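Local coordinates for protein probable transcriptional regulator PhnF (Escherichia coli, PDB 2FA1) that is probably a transcriptional regulator, encoded in an operon for alkylphosphonate uptake and C-P lyase, this chain being its C-terminal effector-binding (UTRA) domain, at residues S22-S27 and Q79-G84; Q102-A107 and C128-N133; N47-R52 and A70-W75; S124-V129 and V146-A151. One frame throughout, in Å; residues are numbered along the deposited sequence.

Contact 1: residues S22-S27 and Q79-G84; sequences SEKLLS and QRFDSG
Ser22 OG donates to Gly84 O over 2.7 Å, and that carbonyl also takes a weak bond from Ser18 OG, whose hydroxyl is in turn hydrogen-bonded to Ser22 OG. The hydroxyl of Ser22 stands between its own backbone N and carbonyl carbon (chi1 78°), which turns it to the glycine and brings it in tilted 30° from the carbonyl plane. The backbone answers in the other direction: Gly84 N reaches Ser22 O at 2.8 Å along a nearly straight line, 170° at the hydrogen. Two residues are thus tied twice, once through a side chain and once through main chain alone. One step on, Glu23 and Ser83 form a single beta bridge, and Lys24 N donates to Asp82 O at 3.1 Å. The Lys24 side chain then runs past Phe81 in the opposite direction, with its CB 3.8 Å from Phe81 CD2; in one of its two deposited conformers it bends at chi3, and NZ then lies 2.7 Å from Ser27 OG on its own strand. Phe81 also meets Phe89 edge-to-face. On the outer side the carboxylates of Glu23 and Asp82 approach to 4.7 Å between OE1 and OD1. The arrangement is that of an edge strand in the antiparallel sheet of the UTRA domain: one side pairs with strand 47-57, where Leu25 and Leu26 both face Arg52 in a classic beta bulge, and the other receives the loop joining helices 75-78 and 86-94.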
loop_
_atom_site.group_PDB
_atom_site.type_symbol
_atom_site.label_atom_id
_atom_site.label_comp_id
_atom_site.label_asym_id
_atom_site.label_seq_id
_atom_site.Cartn_x
_atom_site.Cartn_y
_atom_site.Cartn_z
ATOM N N SER A 22 10.184 7.599 -16.443
ATOM C CA SER A 22 8.845 7.289 -17.039
ATOM C C SER A 22 8.730 7.985 -18.376
ATOM O O SER A 22 9.364 9.038 -18.592
ATOM C CB SER A 22 7.685 7.633 -16.154
ATOM O OG SER A 22 7.440 9.000 -16.185
ATOM N N GLU A 23 8.041 7.314 -19.300
ATOM C CA GLU A 23 7.750 7.904 -20.627
ATOM C C GLU A 23 6.301 8.238 -20.760
ATOM O O GLU A 23 5.449 7.499 -20.288
ATOM C CB GLU A 23 8.078 6.902 -21.688
ATOM C CG GLU A 23 9.534 6.576 -21.757
ATOM C CD GLU A 23 10.346 7.653 -22.446
ATOM O OE1 GLU A 23 9.788 8.510 -23.186
ATOM O OE2 GLU A 23 11.568 7.590 -22.255
ATOM N N LYS A 24 5.999 9.311 -21.469
ATOM C CA LYS A 24 4.580 9.614 -21.834
ATOM C C LYS A 24 4.127 8.691 -22.902
ATOM O O LYS A 24 4.757 8.643 -24.002
ATOM C CB LYS A 24 4.464 11.097 -22.300
ATOM C CG LYS A 24 2.957 11.431 -22.474
ATOM C CD LYS A 24 2.768 12.951 -22.847
ATOM C CE LYS A 24 3.308 13.293 -24.257
ATOM N NZ LYS A 24 2.937 14.737 -24.593
ATOM N N LEU A 25 2.964 8.104 -22.686
ATOM C CA LEU A 25 2.277 7.307 -23.698
ATOM C C LEU A 25 1.212 8.136 -24.387
ATOM O O LEU A 25 1.017 7.979 -25.582
ATOM C CB LEU A 25 1.569 6.118 -23.032
ATOM C CG LEU A 25 2.493 4.822 -22.953
ATOM C CD1 LEU A 25 3.860 4.999 -22.660
ATOM C CD2 LEU A 25 1.687 3.714 -22.195
ATOM N N LEU A 26 0.571 9.053 -23.691
ATOM C CA LEU A 26 -0.448 9.855 -24.365
ATOM C C LEU A 26 -0.729 11.064 -23.519
ATOM O O LEU A 26 -0.621 10.991 -22.319
ATOM C CB LEU A 26 -1.718 9.005 -24.463
ATOM C CG LEU A 26 -2.852 9.046 -25.538
ATOM C CD1 LEU A 26 -4.140 9.540 -24.920
ATOM C CD2 LEU A 26 -2.612 9.566 -26.969
ATOM N N SER A 27 -1.036 12.189 -24.184
ATOM C CA SER A 27 -1.559 13.423 -23.493
ATOM C C SER A 27 -2.718 13.891 -24.376
ATOM O O SER A 27 -2.483 14.140 -25.610
ATOM C CB SER A 27 -0.506 14.545 -23.323
ATOM O OG SER A 27 0.197 14.725 -24.536
ATOM N N GLN A 79 0.597 19.194 -22.356
ATOM C CA GLN A 79 0.779 18.602 -23.685
ATOM C C GLN A 79 2.246 18.529 -24.099
ATOM O O GLN A 79 2.566 17.695 -24.909
ATOM C CB GLN A 79 -0.006 19.377 -24.726
ATOM C CG GLN A 79 0.652 20.698 -25.129
ATOM C CD GLN A 79 -0.305 21.567 -25.999
ATOM O OE1 GLN A 79 -1.269 22.208 -25.507
ATOM N NE2 GLN A 79 0.038 21.660 -27.286
ATOM N N ARG A 80 3.116 19.340 -23.462
ATOM C CA ARG A 80 4.549 19.377 -23.746
ATOM C C ARG A 80 5.355 18.415 -22.930
ATOM O O ARG A 80 6.605 18.289 -23.171
ATOM C CB ARG A 80 5.043 20.826 -23.580
ATOM C CG ARG A 80 4.394 21.777 -24.645
ATOM C CD ARG A 80 4.831 23.315 -24.520
ATOM N NE ARG A 80 4.553 24.028 -25.826
ATOM C CZ ARG A 80 3.349 24.477 -26.246
ATOM N NH1 ARG A 80 2.241 24.378 -25.510
ATOM N NH2 ARG A 80 3.248 25.046 -27.466
ATOM N N PHE A 81 4.716 17.665 -22.018
ATOM C CA PHE A 81 5.506 16.656 -21.237
ATOM C C PHE A 81 5.952 15.524 -22.154
ATOM O O PHE A 81 5.184 15.080 -22.959
ATOM C CB PHE A 81 4.669 16.141 -20.061
ATOM C CG PHE A 81 5.306 14.978 -19.336
ATOM C CD1 PHE A 81 6.393 15.225 -18.494
ATOM C CD2 PHE A 81 4.849 13.697 -19.561
ATOM C CE1 PHE A 81 7.017 14.137 -17.800
ATOM C CE2 PHE A 81 5.467 12.612 -18.872
ATOM C CZ PHE A 81 6.531 12.878 -18.013
ATOM N N ASP A 82 7.204 15.066 -21.998
ATOM C CA ASP A 82 7.754 14.037 -22.870
ATOM C C ASP A 82 8.164 12.805 -22.066
ATOM O O ASP A 82 7.708 11.678 -22.358
ATOM C CB ASP A 82 8.963 14.687 -23.555
ATOM C CG ASP A 82 9.584 13.835 -24.624
ATOM O OD1 ASP A 82 9.026 12.757 -25.002
ATOM O OD2 ASP A 82 10.651 14.298 -25.123
ATOM N N SER A 83 9.000 13.012 -21.036
ATOM C CA SER A 83 9.478 11.925 -20.198
ATOM C C SER A 83 10.012 12.482 -18.930
ATOM O O SER A 83 10.340 13.705 -18.835
ATOM C CB SER A 83 10.561 11.126 -20.951
ATOM O OG SER A 83 11.759 11.950 -21.024
ATOM N N GLY A 84 10.156 11.614 -17.930
ATOM C CA GLY A 84 10.710 12.025 -16.681
ATOM C C GLY A 84 9.626 12.055 -15.621
ATOM O O GLY A 84 8.546 11.422 -15.810
HETATM O O HOH W 1 10.659 10.175 -24.721
HETATM O O HOH W 2 0.059 16.329 -26.660
#

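Contact 2: residues Q102-A107 and C128-N133; sequences QTRISA and CVRTLN
Ser106 and Cys128 close the tight end of this pairing, with Ser106 N to Cys128 O and Cys128 N to Ser106 O both 2.8 Å long. At the other end Gln102 and Leu132 are held more slackly: Leu132 N reaches Gln102 O at 3.1 Å, but the return bond from Gln102 N to Leu132 O is weak at 3.5 Å. Above that pair the side chains lie alongside each other, pointing the same way. On the face bearing Thr103, Ile105, Val129 and Thr131, methyl groups meet, Thr103 CG2 lying 3.8 Å from Val129 CG1. The opposite face carries the arginines and one bound water beside Cys128 and Leu132. There Arg104 and Arg130 cross, their guanidinium planes 42° apart and Arg104 CD 3.5 Å from Arg130 NH2, while the water accepts from Arg130 NE in the guanidinium plane and also meets Ser106 OG. Glu155 of the second subunit forms salt bridges to both arginines, which probably offsets their like charges. The pairing is regular antiparallel beta structure, the strands running at 171°, and Gln102 to Ile105 also pair with an antiparallel strand of the second subunit, giving a sheet continuous across the dimer interface.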
loop_
_atom_site.group_PDB
_atom_site.type_symbol
_atom_site.label_atom_id
_atom_site.label_comp_id
_atom_site.label_asym_id
_atom_site.label_seq_id
_atom_site.Cartn_x
_atom_site.Cartn_y
_atom_site.Cartn_z
ATOM N N GLN A 102 -5.450 11.918 -0.407
ATOM C CA GLN A 102 -5.980 10.598 -0.084
ATOM C C GLN A 102 -5.253 9.601 -0.970
ATOM O O GLN A 102 -4.853 9.932 -2.086
ATOM C CB GLN A 102 -7.458 10.563 -0.505
ATOM C CG GLN A 102 -8.354 11.488 0.261
ATOM C CD GLN A 102 -9.816 11.160 0.020
ATOM O OE1 GLN A 102 -10.634 11.210 0.950
ATOM N NE2 GLN A 102 -10.156 10.777 -1.219
ATOM N N THR A 103 -5.060 8.370 -0.435
ATOM C CA THR A 103 -4.420 7.266 -1.190
ATOM C C THR A 103 -5.322 6.050 -0.958
ATOM O O THR A 103 -5.830 5.868 0.190
ATOM C CB THR A 103 -2.995 6.954 -0.701
ATOM O OG1 THR A 103 -2.154 8.124 -0.748
ATOM C CG2 THR A 103 -2.329 5.841 -1.581
ATOM N N ARG A 104 -5.564 5.254 -2.027
ATOM C CA ARG A 104 -6.244 3.950 -1.850
ATOM C C ARG A 104 -5.325 2.901 -2.489
ATOM O O ARG A 104 -4.936 3.101 -3.636
ATOM C CB ARG A 104 -7.572 3.909 -2.469
ATOM C CG ARG A 104 -8.612 4.734 -1.645
ATOM C CD ARG A 104 -10.050 4.383 -2.183
ATOM N NE ARG A 104 -10.995 4.737 -1.150
ATOM C CZ ARG A 104 -11.678 3.878 -0.374
ATOM N NH1 ARG A 104 -11.600 2.546 -0.498
ATOM N NH2 ARG A 104 -12.475 4.400 0.542
ATOM N N ILE A 105 -5.023 1.795 -1.790
ATOM C CA ILE A 105 -4.154 0.762 -2.336
ATOM C C ILE A 105 -4.944 -0.551 -2.399
ATOM O O ILE A 105 -5.563 -0.965 -1.420
ATOM C CB ILE A 105 -2.953 0.576 -1.430
ATOM C CG1 ILE A 105 -2.261 1.937 -1.354
ATOM C CG2 ILE A 105 -1.932 -0.459 -2.074
ATOM C CD1 ILE A 105 -1.317 1.918 -0.274
ATOM N N SER A 106 -5.027 -1.124 -3.602
ATOM C CA SER A 106 -5.645 -2.452 -3.696
ATOM C C SER A 106 -4.779 -3.404 -4.508
ATOM O O SER A 106 -3.814 -3.004 -5.114
ATOM C CB SER A 106 -6.975 -2.305 -4.406
ATOM O OG SER A 106 -6.834 -1.732 -5.697
ATOM N N ALA A 107 -5.240 -4.655 -4.608
ATOM C CA ALA A 107 -4.479 -5.616 -5.479
ATOM C C ALA A 107 -5.515 -6.384 -6.225
ATOM O O ALA A 107 -6.569 -6.749 -5.691
ATOM C CB ALA A 107 -3.575 -6.551 -4.730
ATOM N N CYS A 128 -2.651 -1.712 -7.304
ATOM C CA CYS A 128 -3.297 -0.566 -7.871
ATOM C C CYS A 128 -3.280 0.551 -6.819
ATOM O O CYS A 128 -3.759 0.321 -5.687
ATOM C CB CYS A 128 -4.690 -0.914 -8.257
ATOM S SG CYS A 128 -5.745 0.538 -8.743
ATOM N N VAL A 129 -2.669 1.708 -7.148
ATOM C CA VAL A 129 -2.521 2.793 -6.148
ATOM C C VAL A 129 -3.256 3.989 -6.753
ATOM O O VAL A 129 -2.934 4.451 -7.887
ATOM C CB VAL A 129 -1.067 3.171 -5.804
ATOM C CG1 VAL A 129 -1.062 4.304 -4.819
ATOM C CG2 VAL A 129 -0.339 1.980 -5.184
ATOM N N ARG A 130 -4.220 4.528 -6.011
ATOM C CA ARG A 130 -5.070 5.601 -6.615
ATOM C C ARG A 130 -4.937 6.755 -5.657
ATOM O O ARG A 130 -4.957 6.583 -4.398
ATOM C CB ARG A 130 -6.534 5.205 -6.715
ATOM C CG ARG A 130 -6.802 3.985 -7.668
ATOM C CD ARG A 130 -8.213 3.767 -7.966
ATOM N NE ARG A 130 -8.874 3.176 -6.827
ATOM C CZ ARG A 130 -10.048 3.567 -6.316
ATOM N NH1 ARG A 130 -10.751 4.549 -6.841
ATOM N NH2 ARG A 130 -10.552 2.891 -5.280
ATOM N N THR A 131 -4.661 7.941 -6.208
ATOM C CA THR A 131 -4.357 9.073 -5.332
ATOM C C THR A 131 -5.089 10.327 -5.782
ATOM O O THR A 131 -5.285 10.511 -6.922
ATOM C CB THR A 131 -2.841 9.355 -5.243
ATOM O OG1 THR A 131 -2.320 9.875 -6.467
ATOM C CG2 THR A 131 -1.982 8.080 -4.962
ATOM N N LEU A 132 -5.498 11.186 -4.834
ATOM C CA LEU A 132 -6.031 12.521 -5.086
ATOM C C LEU A 132 -5.018 13.523 -4.555
ATOM O O LEU A 132 -4.482 13.402 -3.394
ATOM C CB LEU A 132 -7.335 12.741 -4.285
ATOM C CG LEU A 132 -8.522 12.162 -5.000
ATOM C CD1 LEU A 132 -9.754 12.474 -4.117
ATOM C CD2 LEU A 132 -8.708 12.766 -6.394
ATOM N N ASN A 133 -4.705 14.507 -5.418
ATOM C CA ASN A 133 -3.626 15.453 -5.171
ATOM C C ASN A 133 -4.210 16.842 -5.401
ATOM O O ASN A 133 -5.181 17.020 -6.171
ATOM C CB ASN A 133 -2.443 15.249 -6.139
ATOM C CG ASN A 133 -1.738 13.933 -5.927
ATOM O OD1 ASN A 133 -1.239 13.606 -4.852
ATOM N ND2 ASN A 133 -1.692 13.127 -6.990
HETATM O O HOH W 3 -6.922 1.137 -5.233
#

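Contact 3: residues N47-R52 and A70-W75; sequences NVIHLR and ADLTLW
Trp75 meets Ile49 through the six-membered part of its indole, approached obliquely: CE3 lies 3.8 Å from Ile49 CG2, and CZ3 touches the same methyl. The tryptophan's CG is anti to its backbone N (chi1 -178°), which carries the ring out beside the strand. His50, next along, is directed away from the turn, its ring stacked on Tyr68 and its NE2 bonded to Asp66. Ile49 does most of the work across the contact. Its CG2 branch goes to the indole, while CD1 pushes on into the turn, 3.5 Å from Asp71 O and packed also against Leu74 CB. Leu72 slides past the isoleucine the other way, its CD2 3.9 Å from Ile49 CG1 and lying over the backbone of Asn47 and Val48. The turn itself is a short 3-10 segment, 72-74, leading from strand 60-69 into helix 75-78, and it opens with an Asx turn. Asp71 OD1 accepts twice from one residue: Thr73 N on the anti side at 2.9 Å and Thr73 OG1 on the syn side at 2.6 Å, both tilted out of the carboxylate plane, to the same face. Gripped in this way, the carboxylate is restrained in its rotation. Within the turn, Leu74 N donates to Asp71 O and Trp75 N to Leu72 O, and this keeps the main chain compact where Ile49 CD1 enters. No direct hydrogen bond crosses between the segments; a water spans them instead, donating to Asn47 O and to Ala70 O, each at 2.8 Å.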
loop_
_atom_site.group_PDB
_atom_site.type_symbol
_atom_site.label_atom_id
_atom_site.label_comp_id
_atom_site.label_asym_id
_atom_site.label_seq_id
_atom_site.Cartn_x
_atom_site.Cartn_y
_atom_site.Cartn_z
ATOM N N ASN A 47 -14.598 17.610 -19.993
ATOM C CA ASN A 47 -13.226 17.284 -20.455
ATOM C C ASN A 47 -12.318 17.367 -19.253
ATOM O O ASN A 47 -12.464 18.215 -18.453
ATOM C CB ASN A 47 -12.693 18.180 -21.592
ATOM C CG ASN A 47 -13.215 17.732 -22.979
ATOM O OD1 ASN A 47 -13.696 16.616 -23.100
ATOM N ND2 ASN A 47 -13.026 18.543 -24.013
ATOM N N VAL A 48 -11.298 16.525 -19.267
ATOM C CA VAL A 48 -10.167 16.610 -18.322
ATOM C C VAL A 48 -8.918 16.385 -19.219
ATOM O O VAL A 48 -9.043 16.040 -20.378
ATOM C CB VAL A 48 -10.267 15.440 -17.271
ATOM C CG1 VAL A 48 -11.528 15.635 -16.272
ATOM C CG2 VAL A 48 -10.257 14.023 -17.936
ATOM N N ILE A 49 -7.719 16.658 -18.667
ATOM C CA ILE A 49 -6.477 16.383 -19.381
ATOM C C ILE A 49 -6.109 14.988 -18.874
ATOM O O ILE A 49 -6.012 14.781 -17.685
ATOM C CB ILE A 49 -5.400 17.412 -18.986
ATOM C CG1 ILE A 49 -5.778 18.826 -19.507
ATOM C CG2 ILE A 49 -4.037 16.953 -19.564
ATOM C CD1 ILE A 49 -4.851 19.920 -18.830
ATOM N N HIS A 50 -5.901 14.077 -19.810
ATOM C CA HIS A 50 -5.462 12.725 -19.434
ATOM C C HIS A 50 -4.058 12.528 -19.996
ATOM O O HIS A 50 -3.857 12.642 -21.217
ATOM C CB HIS A 50 -6.413 11.786 -20.167
ATOM C CG HIS A 50 -6.045 10.350 -20.002
ATOM N ND1 HIS A 50 -6.428 9.380 -20.896
ATOM C CD2 HIS A 50 -5.330 9.718 -19.034
ATOM C CE1 HIS A 50 -5.951 8.210 -20.495
ATOM N NE2 HIS A 50 -5.360 8.379 -19.331
ATOM N N LEU A 51 -3.125 12.212 -19.072
ATOM C CA LEU A 51 -1.742 11.831 -19.455
ATOM C C LEU A 51 -1.577 10.402 -19.008
ATOM O O LEU A 51 -1.921 10.089 -17.852
ATOM C CB LEU A 51 -0.749 12.680 -18.662
ATOM C CG LEU A 51 -0.159 13.729 -19.582
ATOM C CD1 LEU A 51 -1.316 14.742 -19.817
ATOM C CD2 LEU A 51 1.000 14.437 -18.980
ATOM N N ARG A 52 -0.948 9.567 -19.854
ATOM C CA ARG A 52 -0.630 8.219 -19.388
ATOM C C ARG A 52 0.879 8.060 -19.445
ATOM O O ARG A 52 1.530 8.461 -20.456
ATOM C CB ARG A 52 -1.326 7.245 -20.308
ATOM C CG ARG A 52 -0.929 5.725 -19.950
ATOM C CD ARG A 52 -1.624 4.842 -20.979
ATOM N NE ARG A 52 -3.096 4.885 -20.716
ATOM C CZ ARG A 52 -4.073 4.748 -21.623
ATOM N NH1 ARG A 52 -3.834 4.586 -22.951
ATOM N NH2 ARG A 52 -5.349 4.823 -21.205
ATOM N N ALA A 70 -8.045 18.277 -13.679
ATOM C CA ALA A 70 -9.318 19.051 -13.936
ATOM C C ALA A 70 -9.099 20.418 -14.570
ATOM O O ALA A 70 -10.047 20.926 -15.175
ATOM C CB ALA A 70 -10.087 19.309 -12.555
ATOM N N ASP A 71 -7.909 21.036 -14.368
ATOM C CA ASP A 71 -7.722 22.404 -14.813
ATOM C C ASP A 71 -7.217 22.434 -16.229
ATOM O O ASP A 71 -5.994 22.188 -16.474
ATOM C CB ASP A 71 -6.777 23.105 -13.872
ATOM C CG ASP A 71 -6.681 24.599 -14.159
ATOM O OD1 ASP A 71 -7.008 25.013 -15.304
ATOM O OD2 ASP A 71 -6.223 25.326 -13.229
ATOM N N LEU A 72 -8.151 22.754 -17.176
ATOM C CA LEU A 72 -7.769 22.691 -18.593
ATOM C C LEU A 72 -6.732 23.726 -18.983
ATOM O O LEU A 72 -6.143 23.605 -20.088
ATOM C CB LEU A 72 -8.955 22.747 -19.549
ATOM C CG LEU A 72 -10.033 21.731 -19.136
ATOM C CD1 LEU A 72 -11.130 21.744 -20.174
ATOM C CD2 LEU A 72 -9.356 20.304 -19.155
ATOM N N THR A 73 -6.585 24.727 -18.125
ATOM C CA THR A 73 -5.584 25.745 -18.401
ATOM C C THR A 73 -4.188 25.210 -18.212
ATOM O O THR A 73 -3.190 25.891 -18.567
ATOM C CB THR A 73 -5.664 27.019 -17.578
ATOM O OG1 THR A 73 -5.391 26.839 -16.199
ATOM C CG2 THR A 73 -7.060 27.694 -17.859
ATOM N N LEU A 74 -4.109 24.002 -17.637
ATOM C CA LEU A 74 -2.752 23.398 -17.685
ATOM C C LEU A 74 -2.362 22.772 -19.015
ATOM O O LEU A 74 -1.250 22.281 -19.166
ATOM C CB LEU A 74 -2.598 22.337 -16.572
ATOM C CG LEU A 74 -2.818 22.736 -15.104
ATOM C CD1 LEU A 74 -2.781 21.549 -14.197
ATOM C CD2 LEU A 74 -1.592 23.650 -14.724
ATOM N N TRP A 75 -3.263 22.774 -19.998
ATOM C CA TRP A 75 -2.972 22.110 -21.230
ATOM C C TRP A 75 -1.705 22.586 -21.989
ATOM O O TRP A 75 -1.011 21.733 -22.546
ATOM C CB TRP A 75 -4.291 22.099 -22.064
ATOM C CG TRP A 75 -4.214 21.401 -23.367
ATOM C CD1 TRP A 75 -4.519 21.935 -24.587
ATOM C CD2 TRP A 75 -3.838 20.025 -23.600
ATOM N NE1 TRP A 75 -4.340 20.987 -25.610
ATOM C CE2 TRP A 75 -3.932 19.801 -25.012
ATOM C CE3 TRP A 75 -3.408 18.969 -22.751
ATOM C CZ2 TRP A 75 -3.635 18.550 -25.583
ATOM C CZ3 TRP A 75 -3.106 17.697 -23.316
ATOM C CH2 TRP A 75 -3.218 17.502 -24.730
HETATM O O HOH W 4 -12.227 19.324 -15.856
#

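Contact 4: residues S124-V129 and V146-A151; sequences SPLLCV and VSLTRA
This is the antiparallel beta hairpin of strands 125-135 and 143-150, two inner members of the six-stranded sheet of the UTRA domain. The axes of the two short strands run at 152°. Leu127 with Thr149 and Val129 with Ser147 are the hydrogen-bonded pairs, and they alternate with the non-hydrogen-bonded pairs Leu126 with Arg150 and Cys128 with Leu148. Leu127 N reaches Thr149 O at 2.9 Å, and Ser147 N donates to Val129 O at 2.8 Å. On the side facing helix 113-118, Leu148 CD2 packs 3.8 Å from Cys128 CB, and Leu126 and Leu148 both touch Glu114 and Leu118 of that helix. Val146 CG1 meets Cys128 SG at the same face, 4.0 Å away. Where the strands end, Ala151 N donates to Pro125 O at 3.0 Å, and Ala151 CB rests 3.3 Å from that same oxygen; here Ala107 of the second subunit packs on Leu127 and Ala151. The other face carries Leu127, Val129, Ser147 and Thr149. With chi1 at -176°, Ser147 OG swings away from its own N to a water that also meets Thr149 OG1, in one of that residue's two conformers, and donates to Leu127 O. Because that carbonyl already accepts from Thr149 N, it is gripped twice; the water meets Leu127 O at 3.0 Å and Ser147 OG at 2.9 Å.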
loop_
_atom_site.group_PDB
_atom_site.type_symbol
_atom_site.label_atom_id
_atom_site.label_comp_id
_atom_site.label_asym_id
_atom_site.label_seq_id
_atom_site.Cartn_x
_atom_site.Cartn_y
_atom_site.Cartn_z
ATOM N N SER A 124 -2.376 -12.034 -13.945
ATOM C CA SER A 124 -1.118 -11.645 -13.275
ATOM C C SER A 124 -1.432 -10.632 -12.165
ATOM O O SER A 124 -2.234 -9.704 -12.446
ATOM C CB SER A 124 -0.193 -10.924 -14.261
ATOM O OG SER A 124 0.296 -11.823 -15.161
ATOM N N PRO A 125 -1.016 -10.874 -10.887
ATOM C CA PRO A 125 -1.303 -9.860 -9.829
ATOM C C PRO A 125 -0.686 -8.450 -10.004
ATOM O O PRO A 125 0.558 -8.304 -10.222
ATOM C CB PRO A 125 -0.765 -10.526 -8.546
ATOM C CG PRO A 125 -0.919 -11.932 -8.815
ATOM C CD PRO A 125 -0.451 -12.081 -10.258
ATOM N N LEU A 126 -1.555 -7.441 -9.820
ATOM C CA LEU A 126 -1.157 -6.025 -9.938
ATOM C C LEU A 126 -1.425 -5.307 -8.633
ATOM O O LEU A 126 -2.436 -5.655 -7.975
ATOM C CB LEU A 126 -1.940 -5.290 -11.008
ATOM C CG LEU A 126 -2.038 -5.783 -12.434
ATOM C CD1 LEU A 126 -3.067 -4.896 -13.175
ATOM C CD2 LEU A 126 -0.650 -5.697 -12.980
ATOM N N LEU A 127 -0.587 -4.318 -8.282
ATOM C CA LEU A 127 -0.897 -3.394 -7.177
ATOM C C LEU A 127 -1.526 -2.194 -7.847
ATOM O O LEU A 127 -1.010 -1.700 -8.906
ATOM C CB LEU A 127 0.367 -2.933 -6.458
ATOM C CG LEU A 127 0.879 -3.889 -5.375
ATOM C CD1 LEU A 127 2.431 -3.798 -5.034
ATOM C CD2 LEU A 127 -0.022 -3.747 -4.153
ATOM N N CYS A 128 -2.651 -1.712 -7.304
ATOM C CA CYS A 128 -3.297 -0.566 -7.871
ATOM C C CYS A 128 -3.280 0.551 -6.819
ATOM O O CYS A 128 -3.759 0.321 -5.687
ATOM C CB CYS A 128 -4.690 -0.914 -8.257
ATOM S SG CYS A 128 -5.745 0.538 -8.743
ATOM N N VAL A 129 -2.669 1.708 -7.148
ATOM C CA VAL A 129 -2.521 2.793 -6.148
ATOM C C VAL A 129 -3.256 3.989 -6.753
ATOM O O VAL A 129 -2.934 4.451 -7.887
ATOM C CB VAL A 129 -1.067 3.171 -5.804
ATOM C CG1 VAL A 129 -1.062 4.304 -4.819
ATOM C CG2 VAL A 129 -0.339 1.980 -5.184
ATOM N N VAL A 146 -4.093 6.895 -11.235
ATOM C CA VAL A 146 -4.322 5.499 -10.947
ATOM C C VAL A 146 -3.096 4.773 -11.501
ATOM O O VAL A 146 -2.911 4.795 -12.736
ATOM C CB VAL A 146 -5.530 5.005 -11.750
ATOM C CG1 VAL A 146 -5.842 3.418 -11.475
ATOM C CG2 VAL A 146 -6.803 5.919 -11.533
ATOM N N SER A 147 -2.327 4.176 -10.602
ATOM C CA SER A 147 -1.088 3.472 -10.951
ATOM C C SER A 147 -1.399 1.989 -10.955
ATOM O O SER A 147 -2.042 1.477 -10.018
ATOM C CB SER A 147 -0.099 3.727 -9.792
ATOM O OG SER A 147 1.135 3.176 -10.079
ATOM N N LEU A 148 -0.886 1.257 -11.940
ATOM C CA LEU A 148 -1.027 -0.218 -11.947
ATOM C C LEU A 148 0.397 -0.736 -12.139
ATOM O O LEU A 148 1.095 -0.319 -13.064
ATOM C CB LEU A 148 -1.879 -0.709 -13.150
ATOM C CG LEU A 148 -3.310 -0.191 -13.158
ATOM C CD1 LEU A 148 -3.826 -0.708 -14.467
ATOM C CD2 LEU A 148 -3.950 -0.823 -12.013
ATOM N N THR A 149 0.875 -1.494 -11.133
ATOM C CA THR A 149 2.239 -1.976 -11.100
ATOM C C THR A 149 2.310 -3.462 -10.937
ATOM O O THR A 149 1.680 -4.039 -10.087
ATOM C CB THR A 149 3.039 -1.472 -9.899
ATOM O OG1 THR A 149 2.284 -1.681 -8.671
ATOM C CG2 THR A 149 3.424 -0.019 -9.979
ATOM N N ARG A 150 3.176 -4.084 -11.721
ATOM C CA ARG A 150 3.309 -5.538 -11.635
ATOM C C ARG A 150 3.803 -5.887 -10.222
ATOM O O ARG A 150 4.876 -5.458 -9.757
ATOM C CB ARG A 150 4.443 -5.962 -12.648
ATOM C CG ARG A 150 3.896 -6.083 -14.105
ATOM C CD ARG A 150 5.083 -6.624 -14.983
ATOM N NE ARG A 150 5.499 -7.990 -14.577
ATOM C CZ ARG A 150 6.129 -8.837 -15.406
ATOM N NH1 ARG A 150 6.303 -8.570 -16.707
ATOM N NH2 ARG A 150 6.462 -10.079 -14.975
ATOM N N ALA A 151 2.977 -6.644 -9.506
ATOM C CA ALA A 151 3.335 -6.929 -8.148
ATOM C C ALA A 151 4.481 -7.922 -8.033
ATOM O O ALA A 151 5.094 -8.020 -6.953
ATOM C CB ALA A 151 2.111 -7.445 -7.421
HETATM O O HOH W 5 0.635 0.752 -8.516
#

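Overall arrangement
All four contacts belong to one UTRA domain and touch one six-stranded antiparallel sheet. Contact 3 falls within the chain span that contact 1 bridges; contacts 2 and 4 follow later in the chain, sharing strand 125-135 and meeting through Cys128 and Val129. Contacts 1 and 3, centres 13 Å apart, touch where strand 23-31 pairs with strand 47-57. Contacts 2 and 4, centres 10 Å apart, lie in the other half of the sheet. The two halves are separated: contacts 1 and 2 are 21 Å apart between centres, on opposite sides of the chain's centre. The half with contacts 2 and 4 also meets the second subunit, whereas no other chain of the assembly touches contacts 1 and 3.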